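Local coordinates for protein integral membrane indolylacetylinositol arabinosyltransferase EmbC (Mycolicibacterium smegmatis, PDB 7BVE) that probably transfers arabinose as a multi-pass membrane glycosyltransferase, polymerising it into the arabinan of the mycobacterial cell wall, at residues A[519-524]-A[614-619]; A[509-514]-A[620-625]; A[371-376]-A[695-700]; A[608-613]-A[653-658]. One frame throughout, in Å; residues are numbered along the deposited sequence.

Interaction 1 (A[519-524]-A[614-619]); sequences RRFAVL and FVTALS
Ser-619 sets its hydroxyl against Phe-521: OG lies 3.4 Å from Phe-521 CA and reaches the ring from the edge, in its plane, 3.6 Å from CD1. The same OG donates back to Val-615 O at 2.8 Å, one helical turn earlier, which fixes its rotation and satisfies it inside its own helix. Thr-616 runs side by side with Phe-521, its OG1 also at the ring edge, 4.0 Å from CE1, while bonded to Val-612 O. On the next turn, Leu-524 crosses Leu-618 at about a right angle, CD1 to CD2 3.8 Å, and its CB faces Val-615 CB. Arg-520 extends with CG anti to its backbone N (chi1 -164°), then bends at chi3, so that NH2 donates a weak bond of 3.5 Å to Leu-618 O, which lies near the guanidinium plane. The two helices run nearly antiparallel, 153° between their directions and 9.0 Å apart at the short axes, as neighbouring predicted transmembrane helices of the GT-C-type domain. Phe-521 turns toward helix 688-710, where it meets Thr-693 and Leu-696; Thr-616 leans on Leu-651 of helix 647-668, and Leu-618 packs on Phe-499 of the second subunit.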
loop_
_atom_site.group_PDB
_atom_site.type_symbol
_atom_site.label_atom_id
_atom_site.label_comp_id
_atom_site.label_asym_id
_atom_site.label_seq_id
_atom_site.Cartn_x
_atom_site.Cartn_y
_atom_site.Cartn_z
ATOM N N ARG A 519 12.422 -7.453 11.504
ATOM C CA ARG A 519 11.009 -7.782 11.643
ATOM C C ARG A 519 10.536 -8.685 10.512
ATOM O O ARG A 519 9.783 -9.649 10.737
ATOM C CB ARG A 519 10.182 -6.501 11.688
ATOM C CG ARG A 519 10.413 -5.656 12.923
ATOM C CD ARG A 519 9.411 -4.528 13.042
ATOM N NE ARG A 519 9.601 -3.783 14.281
ATOM C CZ ARG A 519 8.807 -2.812 14.712
ATOM N NH1 ARG A 519 7.739 -2.463 14.022
ATOM N NH2 ARG A 519 9.073 -2.206 15.857
ATOM N N ARG A 520 10.998 -8.403 9.295
ATOM C CA ARG A 520 10.588 -9.181 8.136
ATOM C C ARG A 520 11.129 -10.600 8.231
ATOM O O ARG A 520 10.413 -11.569 7.949
ATOM C CB ARG A 520 11.064 -8.487 6.862
ATOM C CG ARG A 520 10.383 -8.987 5.633
ATOM C CD ARG A 520 10.870 -8.324 4.374
ATOM N NE ARG A 520 10.592 -6.900 4.318
ATOM C CZ ARG A 520 10.879 -6.141 3.270
ATOM N NH1 ARG A 520 10.603 -4.852 3.287
ATOM N NH2 ARG A 520 11.402 -6.682 2.188
ATOM N N PHE A 521 12.371 -10.737 8.708
ATOM C CA PHE A 521 12.971 -12.055 8.895
ATOM C C PHE A 521 12.239 -12.865 9.951
ATOM O O PHE A 521 12.017 -14.069 9.772
ATOM C CB PHE A 521 14.437 -11.914 9.278
ATOM C CG PHE A 521 15.129 -13.225 9.494
ATOM C CD1 PHE A 521 15.501 -14.008 8.420
ATOM C CD2 PHE A 521 15.408 -13.675 10.772
ATOM C CE1 PHE A 521 16.133 -15.208 8.617
ATOM C CE2 PHE A 521 16.037 -14.876 10.971
ATOM C CZ PHE A 521 16.400 -15.641 9.894
ATOM N N ALA A 522 11.858 -12.221 11.057
ATOM C CA ALA A 522 11.166 -12.917 12.137
ATOM C C ALA A 522 9.819 -13.468 11.682
ATOM O O ALA A 522 9.504 -14.646 11.918
ATOM C CB ALA A 522 10.989 -11.974 13.321
ATOM N N VAL A 523 9.038 -12.650 10.971
ATOM C CA VAL A 523 7.714 -13.101 10.545
ATOM C C VAL A 523 7.814 -14.192 9.476
ATOM O O VAL A 523 7.093 -15.203 9.535
ATOM C CB VAL A 523 6.878 -11.904 10.070
ATOM C CG1 VAL A 523 5.516 -12.353 9.622
ATOM C CG2 VAL A 523 6.757 -10.901 11.181
ATOM N N LEU A 524 8.738 -14.046 8.515
ATOM C CA LEU A 524 8.832 -15.044 7.451
ATOM C C LEU A 524 9.390 -16.368 7.958
ATOM O O LEU A 524 8.967 -17.438 7.500
ATOM C CB LEU A 524 9.680 -14.513 6.303
ATOM C CG LEU A 524 9.095 -13.335 5.530
ATOM C CD1 LEU A 524 10.078 -12.850 4.497
ATOM C CD2 LEU A 524 7.788 -13.706 4.895
ATOM N N PHE A 614 15.712 -18.719 0.419
ATOM C CA PHE A 614 14.826 -17.800 -0.288
ATOM C C PHE A 614 14.187 -16.786 0.652
ATOM O O PHE A 614 14.102 -15.598 0.318
ATOM C CB PHE A 614 13.749 -18.568 -1.045
ATOM C CG PHE A 614 12.811 -17.682 -1.800
ATOM C CD1 PHE A 614 13.234 -17.025 -2.938
ATOM C CD2 PHE A 614 11.510 -17.497 -1.370
ATOM C CE1 PHE A 614 12.381 -16.200 -3.629
ATOM C CE2 PHE A 614 10.653 -16.673 -2.060
ATOM C CZ PHE A 614 11.090 -16.027 -3.189
ATOM N N VAL A 615 13.730 -17.218 1.833
ATOM C CA VAL A 615 13.149 -16.223 2.740
ATOM C C VAL A 615 14.236 -15.342 3.356
ATOM O O VAL A 615 13.980 -14.177 3.701
ATOM C CB VAL A 615 12.263 -16.871 3.824
ATOM C CG1 VAL A 615 11.109 -17.618 3.198
ATOM C CG2 VAL A 615 13.055 -17.774 4.737
ATOM N N THR A 616 15.469 -15.845 3.454
ATOM C CA THR A 616 16.561 -14.987 3.904
ATOM C C THR A 616 16.928 -13.958 2.838
ATOM O O THR A 616 17.279 -12.822 3.167
ATOM C CB THR A 616 17.756 -15.852 4.282
ATOM O OG1 THR A 616 17.321 -16.851 5.206
ATOM C CG2 THR A 616 18.818 -15.035 4.965
ATOM N N ALA A 617 16.829 -14.331 1.558
ATOM C CA ALA A 617 16.996 -13.369 0.472
ATOM C C ALA A 617 15.899 -12.318 0.484
ATOM O O ALA A 617 16.149 -11.144 0.205
ATOM C CB ALA A 617 16.994 -14.087 -0.870
ATOM N N LEU A 618 14.668 -12.730 0.784
ATOM C CA LEU A 618 13.553 -11.792 0.784
ATOM C C LEU A 618 13.611 -10.841 1.974
ATOM O O LEU A 618 13.065 -9.736 1.910
ATOM C CB LEU A 618 12.240 -12.573 0.763
ATOM C CG LEU A 618 10.913 -11.842 0.625
ATOM C CD1 LEU A 618 10.877 -11.080 -0.669
ATOM C CD2 LEU A 618 9.794 -12.844 0.671
ATOM N N SER A 619 14.292 -11.235 3.054
ATOM C CA SER A 619 14.421 -10.357 4.215
ATOM C C SER A 619 15.330 -9.159 3.964
ATOM O O SER A 619 15.045 -8.068 4.455
ATOM C CB SER A 619 14.949 -11.148 5.398
ATOM O OG SER A 619 14.066 -12.203 5.707
#

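Interaction 2 (A[509-514]-A[620-625]); sequences FTTSPD and FATVNG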
loop_
_atom_site.group_PDB
_atom_site.type_symbol
_atom_site.label_atom_id
_atom_site.label_comp_id
_atom_site.label_asym_id
_atom_site.label_seq_id
_atom_site.Cartn_x
_atom_site.Cartn_y
_atom_site.Cartn_z
ATOM N N PHE A 509 6.081 -4.947 4.405
ATOM C CA PHE A 509 6.860 -4.948 3.174
ATOM C C PHE A 509 7.114 -3.548 2.631
ATOM O O PHE A 509 7.242 -3.369 1.423
ATOM C CB PHE A 509 6.183 -5.798 2.109
ATOM C CG PHE A 509 6.307 -7.260 2.348
ATOM C CD1 PHE A 509 7.468 -7.924 2.008
ATOM C CD2 PHE A 509 5.273 -7.974 2.904
ATOM C CE1 PHE A 509 7.594 -9.265 2.229
ATOM C CE2 PHE A 509 5.391 -9.316 3.129
ATOM C CZ PHE A 509 6.554 -9.962 2.790
ATOM N N THR A 510 7.204 -2.554 3.495
ATOM C CA THR A 510 7.616 -1.228 3.070
ATOM C C THR A 510 9.130 -1.111 3.188
ATOM O O THR A 510 9.836 -2.096 3.411
ATOM C CB THR A 510 6.904 -0.152 3.881
ATOM O OG1 THR A 510 7.126 -0.375 5.277
ATOM C CG2 THR A 510 5.426 -0.155 3.592
ATOM N N THR A 511 9.650 0.097 3.020
ATOM C CA THR A 511 11.072 0.386 3.170
ATOM C C THR A 511 11.135 1.502 4.208
ATOM O O THR A 511 11.175 2.688 3.873
ATOM C CB THR A 511 11.700 0.773 1.828
ATOM O OG1 THR A 511 11.483 -0.280 0.885
ATOM C CG2 THR A 511 13.182 0.966 1.960
ATOM N N SER A 512 11.131 1.109 5.474
ATOM C CA SER A 512 10.896 1.995 6.604
ATOM C C SER A 512 11.312 1.241 7.864
ATOM O O SER A 512 11.711 0.080 7.760
ATOM C CB SER A 512 9.424 2.417 6.632
ATOM O OG SER A 512 8.581 1.321 6.911
ATOM N N PRO A 513 11.287 1.849 9.057
ATOM C CA PRO A 513 11.477 1.049 10.276
ATOM C C PRO A 513 10.373 0.043 10.568
ATOM O O PRO A 513 10.604 -0.871 11.365
ATOM C CB PRO A 513 11.568 2.110 11.373
ATOM C CG PRO A 513 12.124 3.260 10.698
ATOM C CD PRO A 513 11.553 3.274 9.331
ATOM N N ASP A 514 9.187 0.172 9.975
ATOM C CA ASP A 514 8.177 -0.870 10.121
ATOM C C ASP A 514 8.517 -2.116 9.325
ATOM O O ASP A 514 8.177 -3.225 9.742
ATOM C CB ASP A 514 6.810 -0.361 9.683
ATOM C CG ASP A 514 6.183 0.562 10.691
ATOM O OD1 ASP A 514 6.459 0.393 11.891
ATOM O OD2 ASP A 514 5.405 1.451 10.288
ATOM N N PHE A 620 16.422 -9.332 3.215
ATOM C CA PHE A 620 17.429 -8.295 3.013
ATOM C C PHE A 620 17.084 -7.301 1.918
ATOM O O PHE A 620 17.964 -6.556 1.481
ATOM C CB PHE A 620 18.786 -8.912 2.696
ATOM C CG PHE A 620 19.538 -9.361 3.893
ATOM C CD1 PHE A 620 20.245 -8.444 4.647
ATOM C CD2 PHE A 620 19.565 -10.682 4.267
ATOM C CE1 PHE A 620 20.946 -8.832 5.751
ATOM C CE2 PHE A 620 20.267 -11.077 5.376
ATOM C CZ PHE A 620 20.961 -10.145 6.117
ATOM N N ALA A 621 15.834 -7.247 1.477
ATOM C CA ALA A 621 15.430 -6.356 0.395
ATOM C C ALA A 621 14.871 -5.052 0.930
ATOM O O ALA A 621 13.943 -4.487 0.358
ATOM C CB ALA A 621 14.417 -7.045 -0.504
ATOM N N THR A 622 15.416 -4.566 2.041
ATOM C CA THR A 622 14.936 -3.368 2.707
ATOM C C THR A 622 16.115 -2.715 3.415
ATOM O O THR A 622 17.269 -3.065 3.174
ATOM C CB THR A 622 13.790 -3.727 3.652
ATOM O OG1 THR A 622 13.315 -2.549 4.305
ATOM C CG2 THR A 622 14.236 -4.743 4.663
ATOM N N VAL A 623 15.827 -1.765 4.297
ATOM C CA VAL A 623 16.852 -1.004 4.993
ATOM C C VAL A 623 17.078 -1.582 6.382
ATOM O O VAL A 623 16.265 -2.334 6.916
ATOM C CB VAL A 623 16.471 0.483 5.079
ATOM C CG1 VAL A 623 16.446 1.082 3.714
ATOM C CG2 VAL A 623 15.124 0.631 5.721
ATOM N N ASN A 624 18.203 -1.218 6.982
ATOM C CA ASN A 624 18.514 -1.578 8.365
ATOM C C ASN A 624 18.038 -0.477 9.311
ATOM O O ASN A 624 18.792 0.057 10.112
ATOM C CB ASN A 624 20.012 -1.808 8.519
ATOM C CG ASN A 624 20.379 -2.453 9.822
ATOM O OD1 ASN A 624 19.606 -3.230 10.369
ATOM N ND2 ASN A 624 21.524 -2.086 10.367
ATOM N N GLY A 625 16.763 -0.129 9.208
ATOM C CA GLY A 625 16.227 1.044 9.872
ATOM C C GLY A 625 15.632 0.717 11.229
ATOM O O GLY A 625 14.934 -0.280 11.390
#
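Thr-511 and Thr-622 bring two irregular backbones within 5.4 Å, CA to CA, and from there the chains run in nearly the same direction, 23° apart, to the pair Pro-513 and Gly-625. The apolar part of the contact is one methyl against another: Thr-511 CG2 sits 3.7 Å from Val-623 CG1, the two side chains crossing at about a right angle. The other valine branch, CG2, rests against the backbone of Ser-512, 4.0 Å from its O. Thr-622 holds OG1 anti to its backbone N (chi1 -180°), which brings the hydroxyl beside Thr-511 CA at 3.9 Å; the polar partner of that OG1 is Gly-515 O. Both segments are loops at helix ends in the GT-C-type domain: residues 509-514 join helix 502-508 to the predicted membrane helix 517-539, and residues 620-625 leave helix 602-619, with Phe-620 the first to depart from helical angles. The side chain of Pro-513 is about 11 Å from the bound ethambutol, near the drug site without touching it. Within the first loop Ser-512 OG donates to Thr-510 OG1 at 2.8 Å and receives a weak bond from Asp-514 N, in the manner of an ST turn. Pro-513 CA lies 3.9 Å from Gly-625 O, and the proline side chain also rests on Trp-627; at the other end, Phe-509 meets the ring of His-502 of the second subunit.

Interaction 3 (A[371-376]-A[695-700]); sequences FLAFWL and ALVIFE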
loop_
_atom_site.group_PDB
_atom_site.type_symbol
_atom_site.label_atom_id
_atom_site.label_comp_id
_atom_site.label_asym_id
_atom_site.label_seq_id
_atom_site.Cartn_x
_atom_site.Cartn_y
_atom_site.Cartn_z
ATOM N N PHE A 371 13.622 -17.618 19.382
ATOM C CA PHE A 371 13.281 -16.791 20.532
ATOM C C PHE A 371 13.991 -15.445 20.482
ATOM O O PHE A 371 13.357 -14.405 20.661
ATOM C CB PHE A 371 13.600 -17.518 21.831
ATOM C CG PHE A 371 13.418 -16.665 23.036
ATOM C CD1 PHE A 371 12.160 -16.292 23.445
ATOM C CD2 PHE A 371 14.512 -16.217 23.748
ATOM C CE1 PHE A 371 11.992 -15.487 24.534
ATOM C CE2 PHE A 371 14.347 -15.412 24.835
ATOM C CZ PHE A 371 13.084 -15.053 25.232
ATOM N N LEU A 372 15.304 -15.438 20.229
ATOM C CA LEU A 372 16.011 -14.161 20.174
ATOM C C LEU A 372 15.622 -13.340 18.949
ATOM O O LEU A 372 15.537 -12.111 19.033
ATOM C CB LEU A 372 17.515 -14.389 20.212
ATOM C CG LEU A 372 18.070 -14.847 21.546
ATOM C CD1 LEU A 372 19.510 -15.184 21.370
ATOM C CD2 LEU A 372 17.921 -13.752 22.556
ATOM N N ALA A 373 15.342 -13.996 17.821
ATOM C CA ALA A 373 14.969 -13.280 16.605
ATOM C C ALA A 373 13.606 -12.621 16.723
ATOM O O ALA A 373 13.345 -11.620 16.051
ATOM C CB ALA A 373 14.990 -14.231 15.412
ATOM N N PHE A 374 12.722 -13.163 17.551
ATOM C CA PHE A 374 11.499 -12.437 17.877
ATOM C C PHE A 374 11.648 -11.443 19.020
ATOM O O PHE A 374 11.006 -10.390 18.987
ATOM C CB PHE A 374 10.374 -13.406 18.209
ATOM C CG PHE A 374 9.546 -13.772 17.042
ATOM C CD1 PHE A 374 8.498 -12.933 16.680
ATOM C CD2 PHE A 374 9.779 -14.893 16.294
ATOM C CE1 PHE A 374 7.711 -13.221 15.622
ATOM C CE2 PHE A 374 8.984 -15.198 15.227
ATOM C CZ PHE A 374 7.945 -14.350 14.882
ATOM N N TRP A 375 12.469 -11.737 20.026
ATOM C CA TRP A 375 12.538 -10.881 21.201
ATOM C C TRP A 375 13.271 -9.581 20.924
ATOM O O TRP A 375 12.851 -8.529 21.408
ATOM C CB TRP A 375 13.233 -11.601 22.351
ATOM C CG TRP A 375 13.145 -10.822 23.611
ATOM C CD1 TRP A 375 14.060 -9.950 24.105
ATOM C CD2 TRP A 375 12.076 -10.852 24.548
ATOM N NE1 TRP A 375 13.622 -9.420 25.284
ATOM C CE2 TRP A 375 12.404 -9.964 25.579
ATOM C CE3 TRP A 375 10.867 -11.543 24.613
ATOM C CZ2 TRP A 375 11.570 -9.742 26.646
ATOM C CZ3 TRP A 375 10.049 -11.327 25.676
ATOM C CH2 TRP A 375 10.406 -10.444 26.686
ATOM N N LEU A 376 14.387 -9.631 20.186
ATOM C CA LEU A 376 15.255 -8.455 20.130
ATOM C C LEU A 376 14.676 -7.293 19.321
ATOM O O LEU A 376 14.663 -6.171 19.851
ATOM C CB LEU A 376 16.662 -8.857 19.669
ATOM C CG LEU A 376 17.449 -9.847 20.523
ATOM C CD1 LEU A 376 18.833 -9.992 19.961
ATOM C CD2 LEU A 376 17.505 -9.464 21.970
ATOM N N ALA A 695 22.638 -16.278 12.481
ATOM C CA ALA A 695 23.298 -15.300 11.625
ATOM C C ALA A 695 22.586 -13.956 11.668
ATOM O O ALA A 695 23.229 -12.904 11.777
ATOM C CB ALA A 695 23.368 -15.822 10.195
ATOM N N LEU A 696 21.252 -13.968 11.636
ATOM C CA LEU A 696 20.528 -12.699 11.716
ATOM C C LEU A 696 20.617 -12.067 13.105
ATOM O O LEU A 696 20.676 -10.837 13.223
ATOM C CB LEU A 696 19.078 -12.877 11.294
ATOM C CG LEU A 696 18.746 -12.473 9.855
ATOM C CD1 LEU A 696 18.901 -10.977 9.696
ATOM C CD2 LEU A 696 19.586 -13.206 8.830
ATOM N N VAL A 697 20.656 -12.881 14.167
ATOM C CA VAL A 697 20.783 -12.330 15.520
ATOM C C VAL A 697 22.134 -11.641 15.699
ATOM O O VAL A 697 22.215 -10.522 16.230
ATOM C CB VAL A 697 20.551 -13.428 16.575
ATOM C CG1 VAL A 697 20.947 -12.961 17.942
ATOM C CG2 VAL A 697 19.094 -13.798 16.625
ATOM N N ILE A 698 23.205 -12.271 15.203
ATOM C CA ILE A 698 24.530 -11.656 15.276
ATOM C C ILE A 698 24.598 -10.398 14.411
ATOM O O ILE A 698 25.224 -9.405 14.800
ATOM C CB ILE A 698 25.606 -12.696 14.908
ATOM C CG1 ILE A 698 25.658 -13.780 15.979
ATOM C CG2 ILE A 698 26.978 -12.087 14.784
ATOM C CD1 ILE A 698 26.500 -14.962 15.608
ATOM N N PHE A 699 23.894 -10.390 13.270
ATOM C CA PHE A 699 23.835 -9.201 12.416
ATOM C C PHE A 699 23.220 -8.006 13.140
ATOM O O PHE A 699 23.778 -6.904 13.115
ATOM C CB PHE A 699 23.048 -9.523 11.147
ATOM C CG PHE A 699 22.889 -8.362 10.207
ATOM C CD1 PHE A 699 23.937 -7.945 9.409
ATOM C CD2 PHE A 699 21.677 -7.705 10.103
ATOM C CE1 PHE A 699 23.783 -6.886 8.544
ATOM C CE2 PHE A 699 21.524 -6.648 9.241
ATOM C CZ PHE A 699 22.576 -6.240 8.462
ATOM N N GLU A 700 22.091 -8.224 13.827
ATOM C CA GLU A 700 21.406 -7.143 14.545
ATOM C C GLU A 700 22.246 -6.605 15.699
ATOM O O GLU A 700 22.386 -5.381 15.870
ATOM C CB GLU A 700 20.076 -7.655 15.078
ATOM C CG GLU A 700 19.128 -8.140 14.023
ATOM C CD GLU A 700 18.015 -8.970 14.612
ATOM O OE1 GLU A 700 17.973 -9.096 15.853
ATOM O OE2 GLU A 700 17.235 -9.564 13.837
#
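Val-697, with CG1 anti to its backbone N (chi1 168°) and CG2 anti to its carbonyl carbon, opens its two methyls like a fork toward helix 361-378, and each branch finds a different partner there. CG2 rests on the Leu-372 to Ala-373 step of the helix: it stands 4.0 Å from Leu-372 CB and 3.9 Å from Ala-373 N, with Ala-373 CB only a little farther away. The branch therefore rests on backbone as much as on side chain. CG1 meets the end of Leu-376, whose CD1 lies 4.2 Å away; the two side chains cross at about a right angle. One turn along, the Glu-700 side chain leaves its helix with CG anti to the carbonyl carbon (chi1 -60°) and continues extended, carrying OE1 to 4.0 Å from Leu-376 CB. This is van der Waals contact of a carboxylate oxygen with a methylene, in a setting where every touching residue is buried. One valine thus meets three residues of the facing helix. The contact joins helix 361-378 of the GT-C-type domain to the predicted transmembrane helix 688-710, far along the chain. The two segments run broadly the same way, their axes 9.5 Å apart at closest and inclined by 34°. Helix 258-272 lies alongside, Trp-270 touching Leu-376 and Met-266 touching Val-697, while helix 517-539 also touches both segments, through Leu-526 on Phe-374 and Ala-518 on Glu-700.

Interaction 4 (A[608-613]-A[653-658]); sequences FGAAVL and GLSVLA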
loop_
_atom_site.group_PDB
_atom_site.type_symbol
_atom_site.label_atom_id
_atom_site.label_comp_id
_atom_site.label_asym_id
_atom_site.label_seq_id
_atom_site.Cartn_x
_atom_site.Cartn_y
_atom_site.Cartn_z
ATOM N N PHE A 608 14.181 -27.874 1.409
ATOM C CA PHE A 608 13.942 -27.050 2.592
ATOM C C PHE A 608 15.074 -26.056 2.835
ATOM O O PHE A 608 14.822 -24.912 3.236
ATOM C CB PHE A 608 13.729 -27.926 3.821
ATOM C CG PHE A 608 13.579 -27.147 5.091
ATOM C CD1 PHE A 608 12.449 -26.388 5.326
ATOM C CD2 PHE A 608 14.571 -27.175 6.053
ATOM C CE1 PHE A 608 12.327 -25.664 6.490
ATOM C CE2 PHE A 608 14.444 -26.457 7.221
ATOM C CZ PHE A 608 13.315 -25.706 7.439
ATOM N N GLY A 609 16.322 -26.463 2.583
ATOM C CA GLY A 609 17.425 -25.515 2.668
ATOM C C GLY A 609 17.323 -24.385 1.657
ATOM O O GLY A 609 17.634 -23.229 1.963
ATOM N N ALA A 610 16.850 -24.698 0.449
ATOM C CA ALA A 610 16.624 -23.663 -0.555
ATOM C C ALA A 610 15.505 -22.712 -0.148
ATOM O O ALA A 610 15.570 -21.514 -0.435
ATOM C CB ALA A 610 16.308 -24.301 -1.901
ATOM N N ALA A 611 14.474 -23.222 0.531
ATOM C CA ALA A 611 13.396 -22.349 1.001
ATOM C C ALA A 611 13.869 -21.414 2.110
ATOM O O ALA A 611 13.445 -20.247 2.175
ATOM C CB ALA A 611 12.217 -23.186 1.481
ATOM N N VAL A 612 14.744 -21.915 2.989
ATOM C CA VAL A 612 15.372 -21.072 4.010
ATOM C C VAL A 612 16.181 -19.952 3.363
ATOM O O VAL A 612 16.066 -18.779 3.746
ATOM C CB VAL A 612 16.245 -21.930 4.943
ATOM C CG1 VAL A 612 17.044 -21.061 5.871
ATOM C CG2 VAL A 612 15.387 -22.865 5.750
ATOM N N LEU A 613 16.991 -20.294 2.354
ATOM C CA LEU A 613 17.764 -19.275 1.639
ATOM C C LEU A 613 16.881 -18.286 0.890
ATOM O O LEU A 613 17.241 -17.113 0.766
ATOM C CB LEU A 613 18.735 -19.930 0.666
ATOM C CG LEU A 613 19.971 -20.600 1.236
ATOM C CD1 LEU A 613 20.651 -21.376 0.155
ATOM C CD2 LEU A 613 20.889 -19.536 1.748
ATOM N N GLY A 653 20.906 -16.242 -5.733
ATOM C CA GLY A 653 21.738 -17.146 -6.510
ATOM C C GLY A 653 22.056 -18.434 -5.778
ATOM O O GLY A 653 22.051 -19.516 -6.373
ATOM N N LEU A 654 22.303 -18.342 -4.468
ATOM C CA LEU A 654 22.522 -19.551 -3.676
ATOM C C LEU A 654 21.258 -20.403 -3.580
ATOM O O LEU A 654 21.337 -21.636 -3.553
ATOM C CB LEU A 654 23.019 -19.183 -2.283
ATOM C CG LEU A 654 24.423 -18.601 -2.201
ATOM C CD1 LEU A 654 24.700 -18.126 -0.804
ATOM C CD2 LEU A 654 25.425 -19.649 -2.605
ATOM N N SER A 655 20.085 -19.766 -3.551
ATOM C CA SER A 655 18.830 -20.515 -3.521
ATOM C C SER A 655 18.593 -21.276 -4.822
ATOM O O SER A 655 18.161 -22.441 -4.806
ATOM C CB SER A 655 17.675 -19.562 -3.248
ATOM O OG SER A 655 16.447 -20.250 -3.278
ATOM N N VAL A 656 18.889 -20.641 -5.959
ATOM C CA VAL A 656 18.748 -21.310 -7.253
ATOM C C VAL A 656 19.752 -22.454 -7.384
ATOM O O VAL A 656 19.429 -23.531 -7.911
ATOM C CB VAL A 656 18.884 -20.277 -8.385
ATOM C CG1 VAL A 656 18.888 -20.933 -9.743
ATOM C CG2 VAL A 656 17.745 -19.287 -8.310
ATOM N N LEU A 657 20.964 -22.265 -6.856
ATOM C CA LEU A 657 21.958 -23.337 -6.880
ATOM C C LEU A 657 21.542 -24.520 -6.007
ATOM O O LEU A 657 21.774 -25.681 -6.371
ATOM C CB LEU A 657 23.308 -22.790 -6.437
ATOM C CG LEU A 657 24.484 -23.755 -6.406
ATOM C CD1 LEU A 657 24.761 -24.293 -7.788
ATOM C CD2 LEU A 657 25.702 -23.053 -5.848
ATOM N N ALA A 658 20.902 -24.249 -4.867
ATOM C CA ALA A 658 20.411 -25.336 -4.025
ATOM C C ALA A 658 19.269 -26.093 -4.697
ATOM O O ALA A 658 19.154 -27.316 -4.543
ATOM C CB ALA A 658 19.976 -24.794 -2.669
#
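Ala-610 and Ser-655 form the polar centre of this helix pair: Ser-655 OG donates to Ala-610 O at 3.2 Å. The hydroxyl approaches the carbonyl well off its axis, with a C=O...O angle of 127°, and stands out of the carbonyl plane. Next to it two small methyls meet, Ala-610 CB and Ala-658 CB at 3.8 Å, one turn farther along helix 647-668. One turn on from Ala-610, Leu-613 reaches across: its CB lies 4.1 Å from Ser-655 CB, and its CD1 settles against the backbone of Leu-654, 3.8 Å from the O, with Leu-654 CB at 4.0 Å. The serine has OG anti to its backbone N (chi1 177°), which points the hydroxyl at the carbonyl oxygen of Ala-610. Consistent with the small residues Ala-610, Ser-655 and Ala-658 on the facing sides, the axes come within 8.4 Å, running antiparallel at 168°, as two predicted transmembrane helices consecutive in the chain. In the next shell, Leu-651 and Leu-659 of helix 647-668 extend the apolar surface, touching Leu-613 and Ala-610 respectively. Away from this seam, Phe-608 presents one ring face to Val-612 CG2 of its own helix, offset toward the rim, on the flank that meets helices 688-710 and 517-539. That flank packs on helix 688-710, through Pro-688 and Leu-689 against Phe-608, and on helix 517-539, where Leu-528 meets Ala-611 and Val-612; helix 602-619 thus touches helix 647-668 and both of these.

In the fold
Helix 602-619 is common to interactions 1 and 4, which use successive turns of it against helices 517-539 and 647-668; there Phe-614 packs on Ser-655. Interaction 2 continues from interaction 1 into the loops beyond the helix ends, and Arg-520 joins them, with NH1 2.9 Å from Thr-510 O. Interaction 3 is wholly buried and almost entirely apolar, and reaches interaction 1 through Ala-373 and Phe-374 against Ala-522, and Leu-696 against Phe-521. Interactions 1, 2 and 4 are partly buried: a weak guanidinium bond spans interaction 1 and a hydroxyl bond interaction 4, both to backbone oxygens, whereas interaction 2, like interaction 3, has no hydrogen bond between its segments. Interactions 3 and 4 do not touch, their nearest atoms about 8 Å apart.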